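Local structure of 4-oxalmesaconate hydratase (Pseudomonas putida, 5CGZ) at residues V6-A9 and D13-W16. The protein catalyses the zinc-dependent hydration of 4-carboxy-2-hydroxymuconate, the enol form of oxalomesaconate, to 4-carboxy-4-hydroxy-2-oxoadipate in the bacterial breakdown of gallate. Residues are numbered along the deposited sequence; the frame is centred on the assembly and turned at random.
Sequences VVSA and DFVW. With ZN (zinc ion), chain C.
The zinc site of this Rossmann-like PIG-L (MshB deacetylase) fold lies beside the loop between strand 3-8 and helix 13-27, in the beta-alpha-beta unit that strand 31-36 completes, and here S8 and V6 of the strand meet D13 and F14 of the helix. D13, at the helix N-terminal end, supplies one of four protein ligands: its OD1 binds zinc at 2.0 Å, beside H10, E44 and H123, and a water also binds the ion at 2.5 Å. The second oxygen, OD2, stays 2.9 Å from zinc, so the carboxylate coordinates essentially through one oxygen. Aspartate suits the place because its other oxygen can serve R17, one turn along the helix, in a salt bridge that should help fix the carboxylate's rotation. Behind it, S8 spans the gap from strand to helix. A chi1 of -176° swings the S8 hydroxyl opposite its own amide and toward the helix, where OG reaches D13 CB at 3.2 Å and takes a weak, bent hydrogen bond from F14 N (3.2 Å, 123° at the hydrogen); OG donates its stronger bond to H10 O in the connecting loop. A small polar residue fits here, where S8 CA and F14 CA are 5.6 Å apart. Farther from the metal the contact turns apolar. The F14 ring heads off toward V34 and C36 of strand 31-36 and A67 and L74 of helix 56-74, and V6, branched and compact, crosses the F14 side chain at about a right angle, CG1 packing 3.9 Å from F14 CB.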
loop_
_atom_site.group_PDB
_atom_site.type_symbol
_atom_site.label_atom_id
_atom_site.label_comp_id
_atom_site.label_asym_id
_atom_site.label_seq_id
_atom_site.Cartn_x
_atom_site.Cartn_y
_atom_site.Cartn_z
ATOM N N VAL A 6 24.921 -3.834 -14.672
ATOM C CA VAL A 6 24.546 -4.261 -13.332
ATOM C C VAL A 6 25.218 -3.329 -12.330
ATOM O O VAL A 6 26.432 -3.135 -12.383
ATOM C CB VAL A 6 24.951 -5.728 -13.068
ATOM C CG1 VAL A 6 24.607 -6.147 -11.633
ATOM C CG2 VAL A 6 24.279 -6.636 -14.079
ATOM N N VAL A 7 24.433 -2.719 -11.446
ATOM C CA VAL A 7 24.999 -1.875 -10.389
ATOM C C VAL A 7 24.882 -2.559 -9.026
ATOM O O VAL A 7 23.792 -2.683 -8.460
ATOM C CB VAL A 7 24.328 -0.507 -10.333
ATOM C CG1 VAL A 7 25.002 0.366 -9.276
ATOM C CG2 VAL A 7 24.402 0.159 -11.698
ATOM N N SER A 8 26.031 -2.993 -8.521
ATOM C CA SER A 8 26.144 -3.808 -7.319
ATOM C C SER A 8 26.673 -2.962 -6.153
ATOM O O SER A 8 27.729 -2.341 -6.282
ATOM C CB SER A 8 27.076 -4.990 -7.623
ATOM O OG SER A 8 27.180 -5.893 -6.551
ATOM N N ALA A 9 25.957 -2.902 -5.030
ATOM C CA ALA A 9 26.423 -2.070 -3.908
ATOM C C ALA A 9 27.763 -2.570 -3.357
ATOM O O ALA A 9 28.689 -1.796 -3.110
ATOM C CB ALA A 9 25.392 -2.034 -2.792
ATOM N N ASP A 13 27.432 -8.934 -4.419
ATOM C CA ASP A 13 26.006 -8.912 -4.701
ATOM C C ASP A 13 25.636 -9.340 -6.117
ATOM O O ASP A 13 24.660 -10.061 -6.297
ATOM C CB ASP A 13 25.450 -7.522 -4.413
ATOM C CG ASP A 13 25.211 -7.304 -2.934
ATOM O OD1 ASP A 13 25.770 -6.345 -2.364
ATOM O OD2 ASP A 13 24.455 -8.108 -2.348
ATOM N N PHE A 14 26.398 -8.919 -7.123
ATOM C CA PHE A 14 26.009 -9.260 -8.485
ATOM C C PHE A 14 26.119 -10.766 -8.704
ATOM O O PHE A 14 25.444 -11.314 -9.570
ATOM C CB PHE A 14 26.840 -8.484 -9.534
ATOM C CG PHE A 14 28.261 -8.978 -9.705
ATOM C CD1 PHE A 14 29.292 -8.458 -8.932
ATOM C CD2 PHE A 14 28.570 -9.925 -10.673
ATOM C CE1 PHE A 14 30.610 -8.897 -9.102
ATOM C CE2 PHE A 14 29.884 -10.374 -10.852
ATOM C CZ PHE A 14 30.907 -9.859 -10.064
ATOM N N VAL A 15 26.945 -11.440 -7.907
ATOM C CA VAL A 15 27.100 -12.885 -8.062
ATOM C C VAL A 15 25.877 -13.621 -7.503
ATOM O O VAL A 15 25.273 -14.423 -8.203
ATOM C CB VAL A 15 28.397 -13.405 -7.378
ATOM C CG1 VAL A 15 28.487 -14.928 -7.477
ATOM C CG2 VAL A 15 29.623 -12.763 -8.017
ATOM N N TRP A 16 25.493 -13.331 -6.261
ATOM C CA TRP A 16 24.318 -13.984 -5.671
ATOM C C TRP A 16 23.036 -13.693 -6.442
ATOM O O TRP A 16 22.203 -14.583 -6.639
ATOM C CB TRP A 16 24.092 -13.543 -4.221
ATOM C CG TRP A 16 25.271 -13.596 -3.294
ATOM C CD1 TRP A 16 25.817 -12.546 -2.610
ATOM C CD2 TRP A 16 26.019 -14.757 -2.912
ATOM N NE1 TRP A 16 26.868 -12.983 -1.835
ATOM C CE2 TRP A 16 27.015 -14.333 -2.004
ATOM C CE3 TRP A 16 25.945 -16.114 -3.247
ATOM C CZ2 TRP A 16 27.934 -15.215 -1.435
ATOM C CZ3 TRP A 16 26.857 -16.991 -2.678
ATOM C CH2 TRP A 16 27.839 -16.536 -1.785
HETATM ZN ZN ZN C . 25.425 -6.161 -0.406
HETATM O O HOH W 1 24.930 -8.410 0.547
#